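Local coordinates for protein catalase-3 (Neurospora crassa, PDB 4AJ9) that uses heme to break down hydrogen peroxide into oxygen and water, and so probably protects the cell from peroxide damage, at residues A170-D178 against F466-V476; L484-A492 against P504-H512. All coordinates share one frame; numbering follows the deposited sequence. Where two conformers were deposited one is given.

Interaction 1 (A170-D178 against F466-V476); sequences ATAHDSAWD and FEASHVTNEQV
The Trp177 indole meets Glu467 both over a face and at its rim. Over one face, near the rim, lies the Glu467 backbone carbon. At the edge, NE1 gives a hydrogen bond of 3.2 Å to Glu467 OE1, only 2° out of the ring plane. The His470 ring carries Ala172 CB over one face, a CH-pi contact 4.2 Å from the ring centroid. Its ND1 donates to Phe466 O within its own segment.

The bend of Glu467 at chi2 (-121°) turns the carboxylate back to the 170-178 loop. OE1 takes the indole N-H on its anti lone pair and Thr171 OG1, at 2.5 Å, on its syn side. Water 1 joins OE2 to Thr171 N.

Asp174 holds the link before helix 474-487. Its OD1 accepts Thr472 N at 2.8 Å. Its OD2 accepts Thr472 OG1 and Asn473 N from opposite faces of the carboxylate plane. Val471 CG2 packs on Trp177 CB (3.9 Å).

Each segment thus sends one carboxylate across to the other. Between these two segments the polar bonds are hydrogen bonds from neutral donors, with no salt bridge, and Val471 and Val476 add apolar packing.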
# COMPACT_ATOMS: atom_id res chain seq x y z
N ALA C 170 -21.68 16.48 -10.65
CA ALA C 170 -22.85 17.34 -10.68
C ALA C 170 -23.44 17.59 -9.29
O ALA C 170 -23.51 16.69 -8.47
CB ALA C 170 -23.90 16.75 -11.59
N THR C 171 -23.85 18.83 -9.05
CA THR C 171 -24.55 19.17 -7.82
C THR C 171 -26.06 19.00 -8.01
O THR C 171 -26.83 19.17 -7.07
CB THR C 171 -24.24 20.59 -7.38
OG1 THR C 171 -24.38 21.48 -8.50
CG2 THR C 171 -22.82 20.68 -6.83
N ALA C 172 -26.47 18.65 -9.22
CA ALA C 172 -27.90 18.57 -9.55
C ALA C 172 -28.54 17.27 -9.08
O ALA C 172 -28.98 16.46 -9.89
CB ALA C 172 -28.10 18.74 -11.07
N HIS C 173 -28.59 17.08 -7.77
CA HIS C 173 -29.29 15.93 -7.20
C HIS C 173 -29.68 16.18 -5.76
O HIS C 173 -29.15 17.08 -5.11
CB HIS C 173 -28.46 14.65 -7.31
CG HIS C 173 -27.07 14.77 -6.75
ND1 HIS C 173 -26.68 14.11 -5.60
CD2 HIS C 173 -25.99 15.45 -7.19
CE1 HIS C 173 -25.41 14.39 -5.36
NE2 HIS C 173 -24.97 15.20 -6.30
N ASP C 174 -30.59 15.35 -5.25
CA ASP C 174 -31.20 15.55 -3.94
C ASP C 174 -30.21 15.84 -2.81
O ASP C 174 -30.39 16.81 -2.07
CB ASP C 174 -32.06 14.35 -3.56
CG ASP C 174 -33.35 14.29 -4.36
OD1 ASP C 174 -33.30 14.43 -5.60
OD2 ASP C 174 -34.42 14.14 -3.73
N SER C 175 -29.19 15.01 -2.68
CA SER C 175 -28.35 15.07 -1.50
C SER C 175 -27.59 16.39 -1.43
O SER C 175 -27.39 16.94 -0.34
CB SER C 175 -27.38 13.88 -1.45
OG SER C 175 -26.53 13.84 -2.57
N ALA C 176 -27.18 16.89 -2.59
CA ALA C 176 -26.38 18.11 -2.64
C ALA C 176 -27.21 19.29 -2.13
O ALA C 176 -26.77 20.07 -1.28
CB ALA C 176 -25.92 18.39 -4.06
N TRP C 177 -28.41 19.41 -2.66
CA TRP C 177 -29.29 20.53 -2.31
C TRP C 177 -29.92 20.38 -0.93
O TRP C 177 -30.25 21.39 -0.29
CB TRP C 177 -30.33 20.74 -3.42
CG TRP C 177 -29.70 21.33 -4.62
CD1 TRP C 177 -28.98 20.67 -5.59
CD2 TRP C 177 -29.67 22.72 -4.97
NE1 TRP C 177 -28.52 21.58 -6.53
CE2 TRP C 177 -28.94 22.83 -6.17
CE3 TRP C 177 -30.21 23.88 -4.40
CZ2 TRP C 177 -28.73 24.06 -6.80
CZ3 TRP C 177 -30.01 25.09 -5.03
CH2 TRP C 177 -29.28 25.17 -6.22
N ASP C 178 -30.07 19.14 -0.46
CA ASP C 178 -30.39 18.87 0.94
C ASP C 178 -29.30 19.49 1.82
O ASP C 178 -29.60 20.20 2.78
CB ASP C 178 -30.49 17.35 1.18
CG ASP C 178 -30.79 16.98 2.64
OD1 ASP C 178 -31.28 17.83 3.41
OD2 ASP C 178 -30.53 15.82 3.02
N PHE C 466 -32.51 24.96 -13.10
CA PHE C 466 -32.15 23.69 -13.74
C PHE C 466 -31.83 22.64 -12.66
O PHE C 466 -32.45 21.57 -12.63
CB PHE C 466 -30.96 23.90 -14.69
CG PHE C 466 -30.35 22.61 -15.19
CD1 PHE C 466 -29.35 21.97 -14.47
CD2 PHE C 466 -30.76 22.05 -16.40
CE1 PHE C 466 -28.78 20.79 -14.93
CE2 PHE C 466 -30.20 20.86 -16.87
CZ PHE C 466 -29.20 20.23 -16.14
N GLU C 467 -30.90 22.98 -11.78
CA GLU C 467 -30.44 22.07 -10.72
C GLU C 467 -31.53 21.62 -9.76
O GLU C 467 -31.68 20.43 -9.49
CB GLU C 467 -29.29 22.71 -9.93
CG GLU C 467 -28.06 23.02 -10.79
CD GLU C 467 -26.81 22.31 -10.31
OE1 GLU C 467 -26.80 21.82 -9.16
OE2 GLU C 467 -25.83 22.26 -11.09
N ALA C 468 -32.27 22.58 -9.21
CA ALA C 468 -33.26 22.27 -8.20
C ALA C 468 -34.42 21.42 -8.74
O ALA C 468 -35.03 20.64 -8.01
CB ALA C 468 -33.79 23.57 -7.58
N SER C 469 -34.70 21.57 -10.03
CA SER C 469 -35.74 20.80 -10.68
C SER C 469 -35.35 19.32 -10.79
O SER C 469 -36.19 18.49 -11.13
CB SER C 469 -36.07 21.37 -12.06
OG SER C 469 -35.17 20.91 -13.05
N HIS C 470 -34.09 19.00 -10.50
CA HIS C 470 -33.65 17.60 -10.45
C HIS C 470 -33.91 16.96 -9.09
O HIS C 470 -33.81 15.74 -8.95
CB HIS C 470 -32.16 17.46 -10.79
CG HIS C 470 -31.84 17.68 -12.23
ND1 HIS C 470 -31.74 18.93 -12.79
CD2 HIS C 470 -31.60 16.80 -13.23
CE1 HIS C 470 -31.44 18.81 -14.08
NE2 HIS C 470 -31.35 17.53 -14.37
N VAL C 471 -34.23 17.78 -8.10
CA VAL C 471 -34.45 17.27 -6.74
C VAL C 471 -35.81 16.59 -6.65
O VAL C 471 -36.84 17.24 -6.83
CB VAL C 471 -34.37 18.40 -5.70
CG1 VAL C 471 -34.64 17.86 -4.30
CG2 VAL C 471 -32.99 19.07 -5.77
N THR C 472 -35.80 15.29 -6.40
CA THR C 472 -37.05 14.53 -6.33
C THR C 472 -37.86 14.80 -5.06
O THR C 472 -39.09 14.79 -5.09
CB THR C 472 -36.80 13.01 -6.42
OG1 THR C 472 -36.20 12.56 -5.20
CG2 THR C 472 -35.88 12.69 -7.59
N ASN C 473 -37.17 15.03 -3.95
CA ASN C 473 -37.86 15.20 -2.67
C ASN C 473 -38.48 16.58 -2.55
O ASN C 473 -37.78 17.59 -2.60
CB ASN C 473 -36.92 14.95 -1.50
CG ASN C 473 -37.63 15.04 -0.16
OD1 ASN C 473 -37.91 16.14 0.35
ND2 ASN C 473 -37.94 13.89 0.40
N GLU C 474 -39.80 16.64 -2.39
CA GLU C 474 -40.51 17.91 -2.35
C GLU C 474 -40.09 18.79 -1.16
O GLU C 474 -39.87 19.99 -1.34
CB GLU C 474 -42.03 17.71 -2.34
CG GLU C 474 -42.82 19.00 -2.30
CD GLU C 474 -43.13 19.56 -3.69
OE1 GLU C 474 -42.33 19.34 -4.63
OE2 GLU C 474 -44.19 20.20 -3.85
N GLN C 475 -39.99 18.22 0.03
CA GLN C 475 -39.59 19.03 1.19
C GLN C 475 -38.23 19.68 0.99
O GLN C 475 -38.01 20.83 1.38
CB GLN C 475 -39.59 18.23 2.49
CG GLN C 475 -39.39 19.10 3.74
CD GLN C 475 -40.41 20.23 3.82
OE1 GLN C 475 -41.59 20.02 3.54
NE2 GLN C 475 -39.95 21.42 4.17
N VAL C 476 -37.30 18.94 0.39
CA VAL C 476 -35.98 19.50 0.12
C VAL C 476 -36.09 20.73 -0.79
O VAL C 476 -35.48 21.76 -0.51
CB VAL C 476 -35.00 18.44 -0.46
CG1 VAL C 476 -33.73 19.11 -0.97
CG2 VAL C 476 -34.66 17.39 0.62
O HOH W 1 -24.69 20.07 -11.55
O HOH W 2 -31.64 13.82 -7.84

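Interaction 2 (L484-A492 against P504-H512); sequences LNKISNDVA and PQPDPTYYH
Tyr511 lays its ring against the break between helices 474-487 and 489-499, where it meets Asn485 and Asn489. From CB, CG is set anti to the carbonyl carbon (chi1 -61°), which carries the ring along the backbone of residues 485-489. CD1 is 3.6 Å from Ile487 O. CE1 comes nearer, 3.1 Å from Asn485 O, which lies at the ring edge. On the other side, CE2 approaches Asn489 CB. The tip OH donates to Asn485 O at 2.6 Å, nearly in line with the carbonyl bond. It also accepts from Asp507 N of its own segment, with an N-H...O angle of 170°. Asp507 O and Pro508 CA lie over one face near the rim. A phenylalanine in its place would probably leave Asp507 N without this acceptor and Asn485 O without this donor, and loosen the loop's hold on the break.

Two asparagines continue the grip. Asn485 ND2 donates to Gln505 O at 2.8 Å, from above the carbonyl plane. Asn489 ND2 donates to Pro504 O at 3.0 Å and also to Asn485 OD1, which ties the two amides together. Pro506 CG rests against Asn489 CG. Lys486 NZ makes a weak hydrogen bond, part of a salt bridge, to Asp507 OD2.

The loop thus donates to one helix carbonyl, Asn485 O, reaches Lys486 O through water 3, and offers its own carbonyls to side chains on both sides of the break. Ser488 is the N-cap of helix 489-499, its OG accepting from Val491 N. Tyr511 touches Arg446 of helix 443-450, which also bonds Ile487 O. Ile487 packs on Pro445 of that helix and on Leu187 and Phe191 of helix 187-193. The loop leads on toward strand 533-537, first in chain order of the parallel sheet but inside it.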
# COMPACT_ATOMS: atom_id res chain seq x y z
N LEU C 484 -33.28 30.35 -0.13
CA LEU C 484 -33.04 31.36 -1.16
C LEU C 484 -33.75 32.65 -0.79
O LEU C 484 -33.23 33.74 -1.01
CB LEU C 484 -33.53 30.88 -2.52
CG LEU C 484 -32.76 29.71 -3.12
CD1 LEU C 484 -33.43 29.28 -4.43
CD2 LEU C 484 -31.29 30.07 -3.34
N ASN C 485 -34.95 32.50 -0.23
CA ASN C 485 -35.78 33.64 0.14
C ASN C 485 -35.13 34.54 1.19
O ASN C 485 -35.49 35.72 1.30
CB ASN C 485 -37.14 33.18 0.66
CG ASN C 485 -38.12 34.34 0.84
OD1 ASN C 485 -38.20 35.22 -0.01
ND2 ASN C 485 -38.83 34.35 1.95
N LYS C 486 -34.21 33.99 1.98
CA LYS C 486 -33.53 34.75 3.01
C LYS C 486 -32.45 35.62 2.38
O LYS C 486 -31.97 36.59 2.98
CB LYS C 486 -32.92 33.83 4.06
CG LYS C 486 -33.92 33.24 5.02
CD LYS C 486 -33.21 32.33 6.01
CE LYS C 486 -34.20 31.50 6.82
NZ LYS C 486 -35.00 32.31 7.77
N ILE C 487 -32.08 35.27 1.16
CA ILE C 487 -31.09 36.02 0.42
C ILE C 487 -31.75 37.10 -0.43
O ILE C 487 -31.32 38.25 -0.42
CB ILE C 487 -30.28 35.09 -0.51
CG1 ILE C 487 -29.39 34.15 0.31
CG2 ILE C 487 -29.44 35.89 -1.46
CD1 ILE C 487 -28.70 33.09 -0.53
N SER C 488 -32.80 36.72 -1.15
CA SER C 488 -33.51 37.64 -2.02
C SER C 488 -34.91 37.10 -2.32
O SER C 488 -35.06 36.00 -2.85
CB SER C 488 -32.74 37.84 -3.33
OG SER C 488 -33.54 38.49 -4.30
N ASN C 489 -35.92 37.86 -1.95
CA ASN C 489 -37.29 37.47 -2.25
C ASN C 489 -37.54 37.29 -3.75
O ASN C 489 -38.22 36.35 -4.15
CB ASN C 489 -38.29 38.46 -1.64
CG ASN C 489 -39.73 38.08 -1.94
OD1 ASN C 489 -40.40 38.77 -2.70
ND2 ASN C 489 -40.19 36.98 -1.35
N ASP C 490 -36.98 38.16 -4.59
CA ASP C 490 -37.16 38.05 -6.03
C ASP C 490 -36.50 36.78 -6.59
O ASP C 490 -37.04 36.13 -7.47
CB ASP C 490 -36.59 39.26 -6.77
CG ASP C 490 -36.97 39.28 -8.23
OD1 ASP C 490 -38.16 39.06 -8.52
OD2 ASP C 490 -36.09 39.49 -9.09
N VAL C 491 -35.31 36.45 -6.08
CA VAL C 491 -34.64 35.23 -6.51
C VAL C 491 -35.51 34.02 -6.20
O VAL C 491 -35.72 33.17 -7.06
CB VAL C 491 -33.25 35.06 -5.85
CG1 VAL C 491 -32.74 33.64 -6.08
CG2 VAL C 491 -32.27 36.06 -6.41
N ALA C 492 -36.02 33.96 -4.98
CA ALA C 492 -36.83 32.81 -4.57
C ALA C 492 -38.11 32.72 -5.40
O ALA C 492 -38.51 31.63 -5.81
CB ALA C 492 -37.14 32.88 -3.08
N PRO C 504 -42.71 32.62 -2.10
CA PRO C 504 -42.63 32.86 -0.65
C PRO C 504 -42.82 34.32 -0.26
O PRO C 504 -42.66 35.22 -1.10
CB PRO C 504 -41.21 32.40 -0.30
CG PRO C 504 -40.81 31.49 -1.43
CD PRO C 504 -41.45 32.08 -2.64
N GLN C 505 -43.14 34.56 1.00
CA GLN C 505 -43.33 35.91 1.52
C GLN C 505 -41.97 36.48 1.91
O GLN C 505 -41.14 35.76 2.46
CB GLN C 505 -44.24 35.87 2.74
CG GLN C 505 -45.15 37.07 2.86
CD GLN C 505 -46.06 37.22 1.66
OE1 GLN C 505 -46.48 36.23 1.07
NE2 GLN C 505 -46.37 38.45 1.30
N PRO C 506 -41.74 37.77 1.63
CA PRO C 506 -40.45 38.40 1.94
C PRO C 506 -39.99 38.12 3.36
O PRO C 506 -40.80 38.12 4.29
CB PRO C 506 -40.75 39.89 1.76
CG PRO C 506 -41.84 39.93 0.76
CD PRO C 506 -42.70 38.73 1.07
N ASP C 507 -38.70 37.86 3.52
CA ASP C 507 -38.08 37.68 4.83
C ASP C 507 -36.83 38.55 4.81
O ASP C 507 -35.75 38.09 4.48
CB ASP C 507 -37.70 36.21 5.05
CG ASP C 507 -37.08 35.96 6.43
OD1 ASP C 507 -36.74 36.94 7.14
OD2 ASP C 507 -36.93 34.78 6.79
N PRO C 508 -37.00 39.84 5.16
CA PRO C 508 -36.05 40.91 4.87
C PRO C 508 -34.85 41.06 5.81
O PRO C 508 -34.05 41.96 5.59
CB PRO C 508 -36.92 42.17 4.96
CG PRO C 508 -37.95 41.81 5.98
CD PRO C 508 -38.23 40.34 5.80
N THR C 509 -34.73 40.21 6.82
CA THR C 509 -33.65 40.34 7.80
C THR C 509 -32.30 40.65 7.14
O THR C 509 -31.59 41.57 7.54
CB THR C 509 -33.53 39.06 8.65
OG1 THR C 509 -34.80 38.75 9.23
CG2 THR C 509 -32.48 39.23 9.77
N TYR C 510 -31.96 39.89 6.10
CA TYR C 510 -30.65 40.05 5.48
C TYR C 510 -30.66 40.82 4.15
O TYR C 510 -29.62 41.04 3.57
CB TYR C 510 -29.97 38.68 5.34
CG TYR C 510 -29.74 37.96 6.67
CD1 TYR C 510 -28.58 38.16 7.40
CD2 TYR C 510 -30.69 37.09 7.17
CE1 TYR C 510 -28.36 37.52 8.60
CE2 TYR C 510 -30.49 36.44 8.38
CZ TYR C 510 -29.32 36.66 9.09
OH TYR C 510 -29.11 36.02 10.29
N TYR C 511 -31.83 41.23 3.67
CA TYR C 511 -31.90 41.92 2.38
C TYR C 511 -31.13 43.24 2.42
O TYR C 511 -31.09 43.91 3.44
CB TYR C 511 -33.35 42.23 1.97
CG TYR C 511 -34.28 41.06 1.79
CD1 TYR C 511 -33.81 39.74 1.77
CD2 TYR C 511 -35.64 41.27 1.63
CE1 TYR C 511 -34.69 38.68 1.61
CE2 TYR C 511 -36.52 40.21 1.47
CZ TYR C 511 -36.04 38.92 1.46
OH TYR C 511 -36.95 37.89 1.30
N HIS C 512 -30.51 43.61 1.31
CA HIS C 512 -29.82 44.89 1.21
C HIS C 512 -29.56 45.13 -0.27
O HIS C 512 -29.75 44.22 -1.08
CB HIS C 512 -28.51 44.87 1.99
CG HIS C 512 -27.45 43.99 1.40
ND1 HIS C 512 -26.60 44.41 0.40
CD2 HIS C 512 -27.10 42.70 1.66
CE1 HIS C 512 -25.77 43.43 0.07
NE2 HIS C 512 -26.06 42.38 0.82
O HOH W 3 -33.29 37.81 4.92

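Overall arrangement
Both interactions use helix 474-487. Interaction 1 holds the approach to it and its first turn; interaction 2 holds its last turn and the break before helix 489-499. Their centres are about 20 Å apart and they do not touch. Interaction 1 is the more buried. It spans 288 residues of sequence, and two other subunits pack nearby. Interaction 2 closes over only 12 residues, lies farther from the centre of the chain and meets no other subunit. The chemistry follows. In interaction 1, carboxylates accept neutral donors, a tryptophan N-H among them. In interaction 2, amides and a phenol bond mainly to backbone carbonyls, with a salt bridge, its hydrogen bond weak, between two partly exposed residues.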